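Local coordinates for aminotransferase, class I and II (Erwinia tasmaniensis, PDB 5Z0Q), which belongs to the class I and II aminotransferase family, is also called OvoB, and holds pyridoxal-5'-phosphate in its ligand pocket, at residues L169-P174 with L199-D204; R231-M236 with S250-P255. All blocks are in the same frame, centred on the assembly; numbering follows the deposited sequence.

Contact 1 of 2, residues L169-P174 with L199-D204. With PLP (pyridoxal-5'-phosphate), chain M.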
loop_
_atom_site.group_PDB
_atom_site.type_symbol
_atom_site.label_atom_id
_atom_site.label_comp_id
_atom_site.label_asym_id
_atom_site.label_seq_id
_atom_site.Cartn_x
_atom_site.Cartn_y
_atom_site.Cartn_z
ATOM N N LEU A 169 5.288 -17.000 17.360
ATOM C CA LEU A 169 4.559 -16.441 18.492
ATOM C C LEU A 169 4.158 -15.008 18.165
ATOM O O LEU A 169 5.020 -14.165 17.893
ATOM C CB LEU A 169 5.406 -16.485 19.763
ATOM C CG LEU A 169 4.813 -15.782 20.987
ATOM C CD1 LEU A 169 3.520 -16.454 21.422
ATOM C CD2 LEU A 169 5.814 -15.745 22.130
ATOM N N LEU A 170 2.857 -14.733 18.201
ATOM C CA LEU A 170 2.319 -13.415 17.881
ATOM C C LEU A 170 1.977 -12.697 19.182
ATOM O O LEU A 170 1.030 -13.077 19.879
ATOM C CB LEU A 170 1.092 -13.538 16.980
ATOM C CG LEU A 170 1.290 -14.278 15.656
ATOM C CD1 LEU A 170 -0.004 -14.304 14.864
ATOM C CD2 LEU A 170 2.400 -13.641 14.842
ATOM N N LEU A 171 2.744 -11.659 19.505
ATOM C CA LEU A 171 2.543 -10.869 20.708
ATOM C C LEU A 171 1.981 -9.498 20.356
ATOM O O LEU A 171 2.018 -9.060 19.203
ATOM C CB LEU A 171 3.850 -10.710 21.490
ATOM C CG LEU A 171 4.484 -11.987 22.040
ATOM C CD1 LEU A 171 5.739 -11.655 22.832
ATOM C CD2 LEU A 171 3.489 -12.756 22.894
ATOM N N CYS A 172 1.461 -8.819 21.377
ATOM C CA CYS A 172 0.859 -7.500 21.201
ATOM C C CYS A 172 1.092 -6.711 22.482
ATOM O O CYS A 172 0.444 -6.975 23.497
ATOM C CB CYS A 172 -0.631 -7.617 20.884
ATOM S SG CYS A 172 -1.456 -6.057 20.502
ATOM N N ASN A 173 2.019 -5.751 22.435
ATOM C CA ASN A 173 2.381 -4.966 23.610
ATOM C C ASN A 173 2.568 -3.501 23.231
ATOM O O ASN A 173 3.519 -3.168 22.513
ATOM C CB ASN A 173 3.655 -5.520 24.250
ATOM C CG ASN A 173 4.076 -4.743 25.480
ATOM O OD1 ASN A 173 3.258 -4.093 26.132
ATOM N ND2 ASN A 173 5.361 -4.806 25.806
ATOM N N PRO A 174 1.692 -2.589 23.691
ATOM C CA PRO A 174 0.514 -2.818 24.539
ATOM C C PRO A 174 -0.562 -3.644 23.840
ATOM O O PRO A 174 -0.638 -3.644 22.612
ATOM C CB PRO A 174 0.004 -1.403 24.826
ATOM C CG PRO A 174 1.159 -0.506 24.548
ATOM C CD PRO A 174 1.894 -1.155 23.424
ATOM N N LEU A 199 10.656 -20.558 19.188
ATOM C CA LEU A 199 9.644 -19.894 18.384
ATOM C C LEU A 199 10.156 -18.547 17.892
ATOM O O LEU A 199 11.005 -17.915 18.528
ATOM C CB LEU A 199 8.355 -19.682 19.184
ATOM C CG LEU A 199 7.684 -20.904 19.807
ATOM C CD1 LEU A 199 6.421 -20.490 20.545
ATOM C CD2 LEU A 199 7.372 -21.940 18.745
ATOM N N LEU A 200 9.630 -18.117 16.752
ATOM C CA LEU A 200 9.825 -16.756 16.280
ATOM C C LEU A 200 8.725 -15.864 16.845
ATOM O O LEU A 200 7.585 -16.298 17.037
ATOM C CB LEU A 200 9.825 -16.707 14.753
ATOM C CG LEU A 200 10.968 -17.469 14.080
ATOM C CD1 LEU A 200 10.774 -17.526 12.574
ATOM C CD2 LEU A 200 12.305 -16.833 14.428
ATOM N N VAL A 201 9.077 -14.613 17.123
ATOM C CA VAL A 201 8.183 -13.681 17.798
ATOM C C VAL A 201 7.860 -12.530 16.858
ATOM O O VAL A 201 8.748 -11.993 16.189
ATOM C CB VAL A 201 8.800 -13.158 19.111
ATOM C CG1 VAL A 201 7.820 -12.248 19.833
ATOM C CG2 VAL A 201 9.212 -14.320 19.997
ATOM N N CYS A 202 6.583 -12.162 16.801
ATOM C CA CYS A 202 6.121 -10.996 16.049
ATOM C C CYS A 202 5.410 -10.079 17.038
ATOM O O CYS A 202 4.254 -10.318 17.399
ATOM C CB CYS A 202 5.207 -11.402 14.897
ATOM S SG CYS A 202 4.639 -10.023 13.874
ATOM N N SER A 203 6.107 -9.034 17.479
ATOM C CA SER A 203 5.606 -8.126 18.503
ATOM C C SER A 203 4.977 -6.908 17.836
ATOM O O SER A 203 5.665 -6.143 17.153
ATOM C CB SER A 203 6.733 -7.704 19.446
ATOM O OG SER A 203 6.250 -6.874 20.488
ATOM N N ASP A 204 3.673 -6.732 18.039
ATOM C CA ASP A 204 2.947 -5.579 17.519
ATOM C C ASP A 204 2.963 -4.492 18.586
ATOM O O ASP A 204 2.304 -4.619 19.623
ATOM C CB ASP A 204 1.519 -5.966 17.142
ATOM C CG ASP A 204 0.815 -4.901 16.317
ATOM O OD1 ASP A 204 1.038 -3.697 16.562
ATOM O OD2 ASP A 204 0.032 -5.271 15.416
HETATM N N1 PLP M . -2.103 -3.239 15.162
HETATM C C2 PLP M . -2.995 -3.093 16.206
HETATM C C2A PLP M . -2.874 -3.962 17.423
HETATM C C3 PLP M . -4.001 -2.138 16.134
HETATM O O3 PLP M . -4.885 -1.993 17.170
HETATM C C4 PLP M . -4.112 -1.330 15.007
HETATM C C4A PLP M . -5.081 -0.185 14.995
HETATM C C5 PLP M . -3.214 -1.485 13.957
HETATM C C6 PLP M . -2.208 -2.441 14.040
HETATM C C5A PLP M . -3.342 -0.601 12.736
HETATM O O4P PLP M . -2.742 -1.202 11.611
HETATM P P PLP M . -3.002 -0.580 10.149
HETATM O O1P PLP M . -4.485 -0.375 9.947
HETATM O O2P PLP M . -2.474 -1.517 9.087
HETATM O O3P PLP M . -2.287 0.747 10.059
#
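Cys172 and Asp204 pair at the C-terminal ends of two parallel strands and both reach the pyridoxal-5'-phosphate pocket. The strands belong to a right-handed beta-alpha-beta unit of the large domain of a fold-type I PLP protein. Asp204 CG stands anti to the backbone N (chi1 -167°), which carries the carboxylate off the strand toward the cofactor. Asp204 OD2 lies 3.0 Å from N1 of the pyridine ring, the place an aspartate takes in this fold. Cys172 SG is 4.0 Å from the ring methyl C2A. A backbone ladder fixes the register. Cys202 N bonds to Leu169 O at 2.8 Å, and Cys202 O takes the N-H of Leu171. Asp204 is held through both its backbone groups: its N bonds to Leu171 O at 3.1 Å, and its O accepts from Asn173 N at 3.0 Å. Asn173, which donates the second bond, is joined to Pro174 by a cis peptide. On the face with Asp204, Leu170 CD2 touches Cys202 CB at 3.6 Å. On the other face, Leu171 lays CD1 against Val201 CG1 at 3.7 Å. Helix 184-197 covers Leu171 and Val201 through Gln190 and Ala194. The Asp204 face meets helix 101-111 at Ile104 and helix 127-134 at Phe128. Strands 117-122 and 232-236 flank the pair in the sheet.

Contact 2 of 2, residues R231-M236 with S250-P255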
loop_
_atom_site.group_PDB
_atom_site.type_symbol
_atom_site.label_atom_id
_atom_site.label_comp_id
_atom_site.label_asym_id
_atom_site.label_seq_id
_atom_site.Cartn_x
_atom_site.Cartn_y
_atom_site.Cartn_z
ATOM N N ARG A 231 15.523 -13.250 17.050
ATOM C CA ARG A 231 14.451 -14.214 16.834
ATOM C C ARG A 231 13.094 -13.547 16.639
ATOM O O ARG A 231 12.076 -14.249 16.595
ATOM C CB ARG A 231 14.378 -15.202 18.006
ATOM C CG ARG A 231 13.783 -14.606 19.276
ATOM C CD ARG A 231 14.070 -15.455 20.510
ATOM N NE ARG A 231 13.682 -16.853 20.340
ATOM C CZ ARG A 231 14.542 -17.866 20.292
ATOM N NH1 ARG A 231 15.842 -17.640 20.410
ATOM N NH2 ARG A 231 14.100 -19.106 20.133
ATOM N N SER A 232 13.046 -12.223 16.508
ATOM C CA SER A 232 11.787 -11.494 16.527
ATOM C C SER A 232 11.728 -10.470 15.402
ATOM O O SER A 232 12.726 -10.161 14.747
ATOM C CB SER A 232 11.575 -10.786 17.872
ATOM O OG SER A 232 12.472 -9.700 18.014
ATOM N N ILE A 233 10.521 -9.948 15.193
ATOM C CA ILE A 233 10.267 -8.819 14.308
ATOM C C ILE A 233 9.368 -7.843 15.056
ATOM O O ILE A 233 8.381 -8.253 15.674
ATOM C CB ILE A 233 9.619 -9.258 12.979
ATOM C CG1 ILE A 233 9.159 -8.039 12.177
ATOM C CG2 ILE A 233 8.462 -10.220 13.228
ATOM C CD1 ILE A 233 8.392 -8.383 10.923
ATOM N N THR A 234 9.718 -6.561 15.014
ATOM C CA THR A 234 9.026 -5.526 15.773
ATOM C C THR A 234 8.270 -4.615 14.813
ATOM O O THR A 234 8.867 -4.053 13.887
ATOM C CB THR A 234 10.020 -4.721 16.612
ATOM O OG1 THR A 234 10.859 -5.621 17.346
ATOM C CG2 THR A 234 9.286 -3.811 17.586
ATOM N N LEU A 235 6.968 -4.464 15.038
ATOM C CA LEU A 235 6.105 -3.637 14.202
ATOM C C LEU A 235 5.747 -2.363 14.957
ATOM O O LEU A 235 5.156 -2.426 16.042
ATOM C CB LEU A 235 4.840 -4.397 13.803
ATOM C CG LEU A 235 5.029 -5.650 12.945
ATOM C CD1 LEU A 235 3.700 -6.355 12.737
ATOM C CD2 LEU A 235 5.658 -5.295 11.610
ATOM N N MET A 236 6.103 -1.215 14.385
ATOM C CA MET A 236 5.831 0.076 15.000
ATOM C C MET A 236 5.403 1.071 13.930
ATOM O O MET A 236 5.727 0.925 12.750
ATOM C CB MET A 236 7.051 0.607 15.761
ATOM C CG MET A 236 7.413 -0.207 16.991
ATOM S SD MET A 236 8.927 0.366 17.775
ATOM C CE MET A 236 10.076 0.235 16.408
ATOM N N SER A 250 4.336 2.686 8.227
ATOM C CA SER A 250 4.788 1.845 9.327
ATOM C C SER A 250 6.169 1.296 8.991
ATOM O O SER A 250 6.698 1.509 7.896
ATOM C CB SER A 250 3.799 0.705 9.595
ATOM O OG SER A 250 3.798 -0.222 8.525
ATOM N N LEU A 251 6.755 0.576 9.946
ATOM C CA LEU A 251 8.063 -0.025 9.741
ATOM C C LEU A 251 8.180 -1.284 10.585
ATOM O O LEU A 251 7.577 -1.394 11.656
ATOM C CB LEU A 251 9.198 0.958 10.073
ATOM C CG LEU A 251 9.229 1.665 11.433
ATOM C CD1 LEU A 251 9.893 0.814 12.511
ATOM C CD2 LEU A 251 9.928 3.011 11.310
ATOM N N ALA A 252 8.965 -2.234 10.085
ATOM C CA ALA A 252 9.281 -3.462 10.797
ATOM C C ALA A 252 10.769 -3.486 11.113
ATOM O O ALA A 252 11.596 -3.123 10.270
ATOM C CB ALA A 252 8.896 -4.695 9.977
ATOM N N VAL A 253 11.105 -3.908 12.326
ATOM C CA VAL A 253 12.487 -3.957 12.794
ATOM C C VAL A 253 12.882 -5.422 12.910
ATOM O O VAL A 253 12.441 -6.123 13.829
ATOM C CB VAL A 253 12.667 -3.225 14.128
ATOM C CG1 VAL A 253 14.140 -3.167 14.504
ATOM C CG2 VAL A 253 12.071 -1.826 14.047
ATOM N N ILE A 254 13.710 -5.885 11.983
ATOM C CA ILE A 254 14.167 -7.266 11.937
ATOM C C ILE A 254 15.685 -7.267 12.068
ATOM O O ILE A 254 16.405 -7.083 11.085
ATOM C CB ILE A 254 13.724 -7.963 10.638
ATOM C CG1 ILE A 254 12.311 -7.520 10.252
ATOM C CG2 ILE A 254 13.777 -9.472 10.802
ATOM C CD1 ILE A 254 11.878 -7.983 8.881
ATOM N N PRO A 255 16.212 -7.462 13.281
ATOM C CA PRO A 255 17.674 -7.482 13.442
ATOM C C PRO A 255 18.338 -8.683 12.790
ATOM O O PRO A 255 19.494 -8.579 12.363
ATOM C CB PRO A 255 17.860 -7.495 14.967
ATOM C CG PRO A 255 16.561 -6.997 15.522
ATOM C CD PRO A 255 15.513 -7.491 14.575
#
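Val253 N gives its hydrogen to Thr234 O at 2.7 Å. Ala252 CA also lies close to this oxygen, in a CA-H...O contact that is secondary to the N-H bond. The pair belongs to the mixed sheet of the large domain in a fold-type I PLP protein. Strand 250-253 is the member that runs antiparallel to both its neighbours, 232-236 and 94-97. Thr234 and Val253 form a hydrogen-bonded pair, closed by Thr234 N to Val253 O at 3.0 Å. Met236 and Leu251 form the next one. Leu251 N to Met236 O is 3.0 Å, and the reverse bond, from Met236 N to Leu251 O, is almost straight (177° at the hydrogen).

Between them Leu235 faces Ala252 in a non-hydrogen-bonded pair. The small Ala252 CB is touched by two branches: Leu235 CD2 at 3.7 Å and Ile233 CD1 at 3.8 Å. Ile233 and Ile254 run alongside each other in the same direction, with their CG1 atoms 3.7 Å apart. Phe263 of helix 257-267 packs on both.

On the other face Met236 bends at its thioether (chi3 -57°). The bend turns CE back across the neighbouring strand, where it meets Val253 CG2 at 3.7 Å and Leu251 CD1 at 3.9 Å. Leu94 of strand 94-97 touches Leu251 and Val253. At the start of strand 250-253, Ser250 CB sits beside Met236 O, while Ser250 OG is hydrogen-bonded to the carbonyl oxygen of Gly99, a residue of the cofactor pocket.

The two contacts follow each other in series and neither nests in the other. From strand 166-172 the chain passes pocket residue Asn176 and helix 184-197, then returns as strand 200-204. Contact 1 closes that excursion. Beyond it come Ile206 and His207 of the pocket and helix 226-229, and the chain rejoins the sheet as strand 232-236. Contact 2 closes a shorter loop of 13 residues, which carries Lys240 of the pocket. The middle strands are neighbours: Val201 O and Ile233 N are 2.9 Å apart, probably hydrogen-bonded. The four strands 166-172, 200-204, 232-236 and 250-253 lie in one continuous run of the large-domain sheet.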